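Local coordinates for protein soluble lytic transglycosylase B3 (Pseudomonas aeruginosa, PDB 5ANZ) that probably cleaves bacterial cell-wall peptidoglycan as a lytic transglycosylase of the lysozyme-like superfamily, carries a bound calcium ion and takes part in cell-wall turnover, at residues M151-L160 and M194-Q204; F48-R56 and F69-P78. One frame throughout, in Å; residues are numbered along the deposited sequence. Where two conformers were deposited one is given.

Contact 1: M151-L160 and M194-Q204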
loop_
_atom_site.group_PDB
_atom_site.type_symbol
_atom_site.label_atom_id
_atom_site.label_comp_id
_atom_site.label_asym_id
_atom_site.label_seq_id
_atom_site.Cartn_x
_atom_site.Cartn_y
_atom_site.Cartn_z
ATOM N N MET A 151 -14.221 0.422 -7.052
ATOM C CA MET A 151 -14.317 0.367 -5.605
ATOM C C MET A 151 -14.542 -1.062 -5.107
ATOM O O MET A 151 -14.512 -1.344 -3.910
ATOM C CB MET A 151 -15.452 1.278 -5.143
ATOM C CG MET A 151 -15.273 2.723 -5.550
ATOM S SD MET A 151 -16.586 3.764 -4.894
ATOM C CE MET A 151 -17.744 3.804 -6.258
ATOM N N GLY A 152 -14.753 -1.963 -6.052
ATOM C CA GLY A 152 -15.267 -3.272 -5.742
ATOM C C GLY A 152 -16.763 -3.227 -5.981
ATOM O O GLY A 152 -17.362 -2.158 -6.136
ATOM N N ASN A 153 -17.340 -4.410 -6.063
ATOM C CA ASN A 153 -18.766 -4.570 -6.224
ATOM C C ASN A 153 -19.200 -5.628 -5.245
ATOM O O ASN A 153 -19.973 -6.521 -5.580
ATOM C CB ASN A 153 -19.123 -4.960 -7.659
ATOM C CG ASN A 153 -18.479 -6.269 -8.085
ATOM O OD1 ASN A 153 -17.363 -6.587 -7.674
ATOM N ND2 ASN A 153 -19.183 -7.035 -8.909
ATOM N N LYS A 154 -18.652 -5.547 -4.034
ATOM C CA LYS A 154 -19.075 -6.430 -2.974
ATOM C C LYS A 154 -19.617 -5.645 -1.803
ATOM O O LYS A 154 -19.054 -4.628 -1.407
ATOM C CB LYS A 154 -17.904 -7.326 -2.550
ATOM C CG LYS A 154 -17.473 -8.296 -3.640
ATOM C CD LYS A 154 -16.419 -9.273 -3.125
ATOM C CE LYS A 154 -16.135 -10.379 -4.139
ATOM N NZ LYS A 154 -15.587 -9.845 -5.410
ATOM N N ASN A 155 -20.718 -6.128 -1.242
ATOM C CA ASN A 155 -21.286 -5.529 -0.061
ATOM C C ASN A 155 -20.384 -5.771 1.141
ATOM O O ASN A 155 -20.038 -6.927 1.447
ATOM C CB ASN A 155 -22.677 -6.088 0.213
ATOM C CG ASN A 155 -23.330 -5.397 1.385
ATOM O OD1 ASN A 155 -23.124 -5.785 2.534
ATOM N ND2 ASN A 155 -24.077 -4.321 1.104
ATOM N N VAL A 156 -19.996 -4.682 1.804
ATOM C CA VAL A 156 -19.006 -4.744 2.884
ATOM C C VAL A 156 -19.491 -5.622 4.025
ATOM O O VAL A 156 -18.696 -6.375 4.609
ATOM C CB VAL A 156 -18.694 -3.330 3.403
ATOM C CG1 VAL A 156 -17.895 -3.372 4.709
ATOM C CG2 VAL A 156 -17.928 -2.561 2.316
ATOM N N ILE A 157 -20.791 -5.555 4.333
ATOM C CA ILE A 157 -21.309 -6.384 5.435
ATOM C C ILE A 157 -21.212 -7.863 5.070
ATOM O O ILE A 157 -20.790 -8.696 5.878
ATOM C CB ILE A 157 -22.754 -6.033 5.796
ATOM C CG1 ILE A 157 -22.849 -4.560 6.201
ATOM C CG2 ILE A 157 -23.267 -6.975 6.900
ATOM C CD1 ILE A 157 -22.032 -4.168 7.427
ATOM N N ARG A 158 -21.571 -8.192 3.838
ATOM C CA ARG A 158 -21.499 -9.580 3.400
ATOM C C ARG A 158 -20.061 -10.087 3.412
ATOM O O ARG A 158 -19.778 -11.188 3.887
ATOM C CB ARG A 158 -22.082 -9.744 2.000
ATOM C CG ARG A 158 -22.171 -11.211 1.605
ATOM C CD ARG A 158 -22.744 -11.394 0.203
ATOM N NE ARG A 158 -22.898 -12.813 -0.106
ATOM C CZ ARG A 158 -23.325 -13.281 -1.273
ATOM N NH1 ARG A 158 -23.645 -12.437 -2.252
ATOM N NH2 ARG A 158 -23.423 -14.594 -1.468
ATOM N N SER A 159 -19.145 -9.278 2.901
ATOM C CA SER A 159 -17.757 -9.716 2.806
ATOM C C SER A 159 -17.139 -9.915 4.188
ATOM O O SER A 159 -16.510 -10.950 4.448
ATOM C CB SER A 159 -16.932 -8.714 1.999
ATOM O OG SER A 159 -17.442 -8.620 0.677
ATOM N N LEU A 160 -17.332 -8.950 5.084
ATOM C CA LEU A 160 -16.752 -9.076 6.423
ATOM C C LEU A 160 -17.428 -10.165 7.262
ATOM O O LEU A 160 -16.760 -10.823 8.067
ATOM C CB LEU A 160 -16.796 -7.741 7.162
ATOM C CG LEU A 160 -15.850 -6.677 6.575
ATOM C CD1 LEU A 160 -16.073 -5.328 7.252
ATOM C CD2 LEU A 160 -14.396 -7.114 6.691
ATOM N N MET A 194 -23.152 0.247 0.635
ATOM C CA MET A 194 -21.867 0.127 1.353
ATOM C C MET A 194 -20.990 -0.893 0.654
ATOM O O MET A 194 -20.943 -2.080 1.021
ATOM C CB MET A 194 -22.074 -0.265 2.814
ATOM C CG MET A 194 -20.790 -0.130 3.596
ATOM S SD MET A 194 -21.046 -0.701 5.289
ATOM C CE MET A 194 -20.364 0.666 6.171
ATOM N N ILE A 195 -20.309 -0.409 -0.383
ATOM C CA ILE A 195 -19.592 -1.257 -1.309
ATOM C C ILE A 195 -18.091 -1.168 -1.054
ATOM O O ILE A 195 -17.582 -0.148 -0.588
ATOM C CB ILE A 195 -19.886 -0.864 -2.774
ATOM C CG1 ILE A 195 -21.376 -0.989 -3.066
ATOM C CG2 ILE A 195 -19.087 -1.729 -3.724
ATOM C CD1 ILE A 195 -21.910 -2.315 -2.716
ATOM N N GLY A 196 -17.393 -2.250 -1.361
ATOM C CA GLY A 196 -15.944 -2.262 -1.229
ATOM C C GLY A 196 -15.341 -3.572 -1.721
ATOM O O GLY A 196 -15.992 -4.369 -2.426
ATOM N N SER A 197 -14.085 -3.801 -1.357
ATOM C CA SER A 197 -13.363 -4.999 -1.780
ATOM C C SER A 197 -13.671 -6.214 -0.907
ATOM O O SER A 197 -14.326 -6.093 0.131
ATOM C CB SER A 197 -11.853 -4.726 -1.740
ATOM O OG SER A 197 -11.406 -4.874 -0.394
ATOM N N TRP A 198 -13.154 -7.380 -1.298
ATOM C CA TRP A 198 -13.400 -8.627 -0.570
ATOM C C TRP A 198 -12.933 -8.569 0.883
ATOM O O TRP A 198 -13.444 -9.302 1.730
ATOM C CB TRP A 198 -12.719 -9.802 -1.270
ATOM C CG TRP A 198 -11.226 -9.760 -1.213
ATOM C CD1 TRP A 198 -10.386 -9.210 -2.138
ATOM C CD2 TRP A 198 -10.399 -10.280 -0.171
ATOM N NE1 TRP A 198 -9.078 -9.368 -1.739
ATOM C CE2 TRP A 198 -9.058 -10.022 -0.538
ATOM C CE3 TRP A 198 -10.652 -10.955 1.027
ATOM C CZ2 TRP A 198 -7.983 -10.402 0.262
ATOM C CZ3 TRP A 198 -9.579 -11.337 1.820
ATOM C CH2 TRP A 198 -8.263 -11.059 1.432
ATOM N N ALA A 199 -11.965 -7.696 1.166
ATOM C CA ALA A 199 -11.378 -7.635 2.493
ATOM C C ALA A 199 -11.945 -6.493 3.317
ATOM O O ALA A 199 -11.423 -6.178 4.389
ATOM C CB ALA A 199 -9.863 -7.499 2.393
ATOM N N GLY A 200 -12.995 -5.848 2.823
ATOM C CA GLY A 200 -13.632 -4.801 3.598
ATOM C C GLY A 200 -13.119 -3.390 3.365
ATOM O O GLY A 200 -13.536 -2.468 4.062
ATOM N N ALA A 201 -12.223 -3.206 2.395
ATOM C CA ALA A 201 -11.771 -1.861 2.037
ATOM C C ALA A 201 -12.874 -1.146 1.267
ATOM O O ALA A 201 -13.362 -1.669 0.264
ATOM C CB ALA A 201 -10.486 -1.925 1.192
ATOM N N MET A 202 -13.261 0.042 1.715
ATOM C CA MET A 202 -14.549 0.605 1.298
ATOM C C MET A 202 -14.419 1.798 0.368
ATOM O O MET A 202 -13.571 2.673 0.558
ATOM C CB MET A 202 -15.365 1.033 2.521
ATOM C CG MET A 202 -15.475 -0.029 3.570
ATOM S SD MET A 202 -16.565 0.520 4.905
ATOM C CE MET A 202 -15.777 2.032 5.422
ATOM N N GLY A 203 -15.289 1.851 -0.626
ATOM C CA GLY A 203 -15.532 3.101 -1.320
ATOM C C GLY A 203 -14.351 3.643 -2.112
ATOM O O GLY A 203 -13.498 2.893 -2.555
ATOM N N GLN A 204 -14.336 4.957 -2.292
ATOM C CA GLN A 204 -13.363 5.572 -3.180
ATOM C C GLN A 204 -11.994 5.599 -2.546
ATOM O O GLN A 204 -10.982 5.562 -3.253
ATOM C CB GLN A 204 -13.782 6.984 -3.554
ATOM C CG GLN A 204 -15.164 7.026 -4.191
ATOM C CD GLN A 204 -15.364 8.217 -5.082
ATOM O OE1 GLN A 204 -14.411 8.753 -5.640
ATOM N NE2 GLN A 204 -16.625 8.638 -5.241
HETATM O O HOH W 1 -17.025 -5.820 0.481
#
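Val156 lies over the backbone of 194-196, its CG2 3.3 Å from Met194 O and its CB against Met194 CG. The motif is a two-stranded antiparallel ribbon, 154-155 paired with 195-196, within the lysozyme-like SLT domain. Gly196 N donates to Lys154 O at 2.9 Å, while the return bond from Lys154 N to Gly196 O is long and weak. Val156 N donates to Met194 O in a nearly straight hydrogen bond, 173° at the hydrogen, just where helix 156-166 begins. Asn155 is the N-cap: with CG swung opposite its own N (chi1 -176°), OD1 takes Arg158 N on an in-plane lone pair and Ile157 N more weakly. Met202 meets Val156 from another direction, the two side chains crossing at about a right angle, CG to CG2 3.7 Å. Met151 runs along Gly203, SD touching Gln204 CG. Ser197 to Gly200 form a type I turn, and Ser197 OG accepts Ala199 N in an ST turn. Leu160 CD2 packs 3.9 Å from Gly200 CA, close against the bare backbone of the turn. A water bridges the segments, donating to Ser197 O at 2.7 Å, lying 2.8 Å from Ser159 OG and reaching Lys154 O weakly.

Contact 2: F48-R56 and F69-P78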
loop_
_atom_site.group_PDB
_atom_site.type_symbol
_atom_site.label_atom_id
_atom_site.label_comp_id
_atom_site.label_asym_id
_atom_site.label_seq_id
_atom_site.Cartn_x
_atom_site.Cartn_y
_atom_site.Cartn_z
ATOM N N PHE A 48 -24.089 -20.630 9.183
ATOM C CA PHE A 48 -23.943 -19.174 9.086
ATOM C C PHE A 48 -25.000 -18.460 9.929
ATOM O O PHE A 48 -24.714 -17.464 10.591
ATOM C CB PHE A 48 -24.035 -18.696 7.633
ATOM C CG PHE A 48 -23.926 -17.203 7.483
ATOM C CD1 PHE A 48 -22.707 -16.568 7.636
ATOM C CD2 PHE A 48 -25.045 -16.434 7.206
ATOM C CE1 PHE A 48 -22.595 -15.192 7.505
ATOM C CE2 PHE A 48 -24.942 -15.055 7.072
ATOM C CZ PHE A 48 -23.710 -14.433 7.222
ATOM N N GLU A 49 -26.227 -18.970 9.892
ATOM C CA GLU A 49 -27.302 -18.395 10.685
ATOM C C GLU A 49 -26.979 -18.490 12.172
ATOM O O GLU A 49 -27.231 -17.554 12.932
ATOM C CB GLU A 49 -28.634 -19.090 10.389
ATOM C CG GLU A 49 -29.162 -18.862 8.978
ATOM C CD GLU A 49 -28.374 -19.615 7.920
ATOM O OE1 GLU A 49 -27.452 -20.375 8.285
ATOM O OE2 GLU A 49 -28.678 -19.447 6.720
ATOM N N GLN A 50 -26.427 -19.626 12.590
ATOM C CA GLN A 50 -25.996 -19.783 13.974
ATOM C C GLN A 50 -24.911 -18.763 14.301
ATOM O O GLN A 50 -24.975 -18.086 15.325
ATOM C CB GLN A 50 -25.493 -21.206 14.236
ATOM C CG GLN A 50 -26.602 -22.219 14.526
ATOM C CD GLN A 50 -26.116 -23.654 14.436
ATOM O OE1 GLN A 50 -24.971 -23.912 14.062
ATOM N NE2 GLN A 50 -26.986 -24.599 14.780
ATOM N N TRP A 51 -23.916 -18.642 13.428
ATOM C CA TRP A 51 -22.873 -17.662 13.670
ATOM C C TRP A 51 -23.482 -16.258 13.735
ATOM O O TRP A 51 -23.119 -15.459 14.595
ATOM C CB TRP A 51 -21.774 -17.712 12.598
ATOM C CG TRP A 51 -20.945 -16.470 12.667
ATOM C CD1 TRP A 51 -19.832 -16.264 13.432
ATOM C CD2 TRP A 51 -21.205 -15.234 11.992
ATOM N NE1 TRP A 51 -19.377 -14.973 13.260
ATOM C CE2 TRP A 51 -20.207 -14.323 12.386
ATOM C CE3 TRP A 51 -22.190 -14.809 11.098
ATOM C CZ2 TRP A 51 -20.158 -13.014 11.902
ATOM C CZ3 TRP A 51 -22.138 -13.505 10.617
ATOM C CH2 TRP A 51 -21.135 -12.626 11.025
ATOM N N ARG A 52 -24.416 -15.967 12.832
ATOM C CA ARG A 52 -25.005 -14.628 12.748
ATOM C C ARG A 52 -25.831 -14.276 13.988
ATOM O O ARG A 52 -25.732 -13.164 14.513
ATOM C CB ARG A 52 -25.880 -14.508 11.500
ATOM C CG ARG A 52 -26.526 -13.156 11.341
ATOM C CD ARG A 52 -27.609 -13.225 10.299
ATOM N NE ARG A 52 -28.675 -14.115 10.743
ATOM C CZ ARG A 52 -29.476 -14.796 9.934
ATOM N NH1 ARG A 52 -29.343 -14.688 8.622
ATOM N NH2 ARG A 52 -30.407 -15.586 10.445
ATOM N N ASP A 53 -26.656 -15.207 14.443
ATOM C CA ASP A 53 -27.496 -14.928 15.597
ATOM C C ASP A 53 -26.629 -14.710 16.826
ATOM O O ASP A 53 -26.949 -13.879 17.674
ATOM C CB ASP A 53 -28.497 -16.059 15.831
ATOM C CG ASP A 53 -29.521 -16.161 14.719
ATOM O OD1 ASP A 53 -29.725 -15.156 14.001
ATOM O OD2 ASP A 53 -30.120 -17.243 14.560
ATOM N N ALA A 54 -25.525 -15.449 16.905
ATOM C CA ALA A 54 -24.590 -15.298 18.013
ATOM C C ALA A 54 -23.854 -13.966 17.899
ATOM O O ALA A 54 -23.645 -13.282 18.902
ATOM C CB ALA A 54 -23.602 -16.461 18.052
ATOM N N PHE A 55 -23.472 -13.593 16.679
ATOM C CA PHE A 55 -22.811 -12.308 16.477
ATOM C C PHE A 55 -23.773 -11.149 16.745
ATOM O O PHE A 55 -23.360 -10.085 17.193
ATOM C CB PHE A 55 -22.234 -12.181 15.065
ATOM C CG PHE A 55 -21.647 -10.824 14.783
ATOM C CD1 PHE A 55 -20.500 -10.395 15.444
ATOM C CD2 PHE A 55 -22.254 -9.968 13.885
ATOM C CE1 PHE A 55 -19.965 -9.137 15.194
ATOM C CE2 PHE A 55 -21.725 -8.711 13.633
ATOM C CZ PHE A 55 -20.576 -8.295 14.298
ATOM N N ARG A 56 -25.060 -11.358 16.479
ATOM C CA ARG A 56 -26.044 -10.303 16.685
ATOM C C ARG A 56 -26.056 -9.894 18.158
ATOM O O ARG A 56 -26.246 -8.721 18.486
ATOM C CB ARG A 56 -27.437 -10.762 16.230
ATOM C CG ARG A 56 -28.534 -9.688 16.260
ATOM C CD ARG A 56 -29.853 -10.275 15.733
ATOM N NE ARG A 56 -30.867 -9.274 15.400
ATOM C CZ ARG A 56 -31.864 -8.924 16.209
ATOM N NH1 ARG A 56 -31.971 -9.482 17.403
ATOM N NH2 ARG A 56 -32.754 -8.014 15.829
ATOM N N PHE A 69 -28.980 -3.736 12.395
ATOM C CA PHE A 69 -28.415 -5.060 12.191
ATOM C C PHE A 69 -29.233 -5.857 11.170
ATOM O O PHE A 69 -28.681 -6.415 10.220
ATOM C CB PHE A 69 -28.341 -5.822 13.522
ATOM C CG PHE A 69 -27.611 -7.126 13.425
ATOM C CD1 PHE A 69 -28.248 -8.263 12.951
ATOM C CD2 PHE A 69 -26.272 -7.214 13.783
ATOM C CE1 PHE A 69 -27.569 -9.461 12.842
ATOM C CE2 PHE A 69 -25.590 -8.412 13.683
ATOM C CZ PHE A 69 -26.241 -9.539 13.212
ATOM N N ASP A 70 -30.551 -5.906 11.369
ATOM C CA ASP A 70 -31.404 -6.701 10.495
ATOM C C ASP A 70 -31.431 -6.136 9.076
ATOM O O ASP A 70 -31.434 -6.886 8.101
ATOM C CB ASP A 70 -32.818 -6.786 11.073
ATOM C CG ASP A 70 -32.847 -7.469 12.437
ATOM O OD1 ASP A 70 -31.888 -8.206 12.764
ATOM O OD2 ASP A 70 -33.827 -7.267 13.184
ATOM N N ARG A 71 -31.439 -4.812 8.968
ATOM C CA ARG A 71 -31.357 -4.133 7.676
ATOM C C ARG A 71 -30.057 -4.508 6.957
ATOM O O ARG A 71 -30.037 -4.808 5.761
ATOM C CB ARG A 71 -31.436 -2.622 7.888
ATOM C CG ARG A 71 -31.553 -1.781 6.639
ATOM C CD ARG A 71 -31.294 -0.323 6.994
ATOM N NE ARG A 71 -31.535 0.599 5.887
ATOM C CZ ARG A 71 -30.602 1.369 5.331
ATOM N NH1 ARG A 71 -29.349 1.338 5.778
ATOM N NH2 ARG A 71 -30.925 2.184 4.333
ATOM N N ALA A 72 -28.974 -4.500 7.718
ATOM C CA ALA A 72 -27.645 -4.783 7.192
ATOM C C ALA A 72 -27.478 -6.238 6.751
ATOM O O ALA A 72 -26.739 -6.528 5.807
ATOM C CB ALA A 72 -26.597 -4.433 8.235
ATOM N N PHE A 73 -28.153 -7.156 7.439
ATOM C CA PHE A 73 -27.981 -8.577 7.160
ATOM C C PHE A 73 -29.089 -9.180 6.306
ATOM O O PHE A 73 -29.055 -10.368 6.008
ATOM C CB PHE A 73 -27.853 -9.356 8.471
ATOM C CG PHE A 73 -26.452 -9.385 9.001
ATOM C CD1 PHE A 73 -25.986 -8.371 9.824
ATOM C CD2 PHE A 73 -25.578 -10.392 8.628
ATOM C CE1 PHE A 73 -24.675 -8.384 10.291
ATOM C CE2 PHE A 73 -24.264 -10.404 9.101
ATOM C CZ PHE A 73 -23.823 -9.400 9.934
ATOM N N ALA A 74 -30.058 -8.365 5.901
ATOM C CA ALA A 74 -31.148 -8.852 5.060
ATOM C C ALA A 74 -30.635 -9.557 3.800
ATOM O O ALA A 74 -30.009 -8.938 2.934
ATOM C CB ALA A 74 -32.074 -7.701 4.683
ATOM N N GLY A 75 -30.890 -10.858 3.713
ATOM C CA GLY A 75 -30.522 -11.635 2.544
ATOM C C GLY A 75 -29.056 -12.029 2.472
ATOM O O GLY A 75 -28.638 -12.713 1.533
ATOM N N VAL A 76 -28.274 -11.610 3.462
ATOM C CA VAL A 76 -26.846 -11.907 3.467
ATOM C C VAL A 76 -26.525 -13.379 3.755
ATOM O O VAL A 76 -27.050 -13.982 4.699
ATOM C CB VAL A 76 -26.107 -11.028 4.488
ATOM C CG1 VAL A 76 -24.667 -11.476 4.624
ATOM C CG2 VAL A 76 -26.206 -9.568 4.076
ATOM N N GLN A 77 -25.667 -13.944 2.912
ATOM C CA GLN A 77 -25.168 -15.308 3.054
ATOM C C GLN A 77 -23.658 -15.257 2.826
ATOM O O GLN A 77 -23.150 -14.252 2.339
ATOM C CB GLN A 77 -25.830 -16.253 2.046
ATOM C CG GLN A 77 -27.287 -16.593 2.335
ATOM C CD GLN A 77 -27.444 -17.477 3.556
ATOM O OE1 GLN A 77 -27.986 -17.052 4.576
ATOM N NE2 GLN A 77 -26.976 -18.718 3.456
ATOM N N PRO A 78 -22.933 -16.337 3.160
ATOM C CA PRO A 78 -21.493 -16.269 2.866
ATOM C C PRO A 78 -21.202 -16.086 1.377
ATOM O O PRO A 78 -21.983 -16.520 0.529
ATOM C CB PRO A 78 -20.972 -17.620 3.368
ATOM C CG PRO A 78 -21.944 -18.008 4.437
ATOM C CD PRO A 78 -23.280 -17.552 3.923
HETATM O O HOH W 2 -28.017 -12.998 7.061
#
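The aliphatic chain of Arg56 runs over one face of the Phe69 ring, CG 3.6 Å from the ring centroid and 15° off the normal in a CH-pi contact, while the guanidinium passes beyond it, with Phe69 CD1 near its edge. The chain, extended from CG to NE, carries the guanidinium on to Asp70. There it forms a side-on, two-nitrogen salt bridge: NE donates to OD1 at 3.0 Å and NH2 to OD2 at 3.0 Å, both on syn sides and both tilted somewhat from the guanidinium plane. The opposite face of Phe69 is filled by Phe73 CD1, over the ring centre, and Phe55 CD2 comes in at its edge, so the ring is held on three sides. Phe73 in turn presents its edge to Phe48 CZ, while its CE2 comes to the edge of the Trp51 indole. Arg52 and Phe73 run antiparallel alongside each other, CD 3.9 Å from CD2; bent at chi3 (64°), Arg52 brings NH1 to a water that also donates to Phe73 O and Val76 O, tying the turn 73-76 to the helix. At the other end Pro78 CD covers one face of Phe48, 3.9 Å from its centroid. Helices 48-61 and 66-73 thus form a helical hairpin, their short segments 151° apart and 12.1 Å between axes, with aromatic rings filling the wide gap. Helix 156-166 meets Trp51 and Phe73 through Ala161, and helix 170-186 meets Trp51 and Phe55 through Leu177.

How the contacts relate
The two contacts follow one another along the chain, contact 2 first, and their centres lie about 16 Å apart on the same side of the chain's centre. Arg158 of contact 1 joins them directly: its NE is 2.8 Å from Gln77 O and its NH2 3.1 Å from Pro78 O, both probable hydrogen bonds. Contact 1 lies near the saccharide site: the side chain of Ala201 is about 5 Å from that of Ile208 and the side chain of Met202 about 7 Å from that of Thr211, residues that bind N-acetyl-D-glucosamine, although no sugar is bound here. The side chain of Gln204 is about 11 Å from the calcium ion. Contact 2 lies away from these sites.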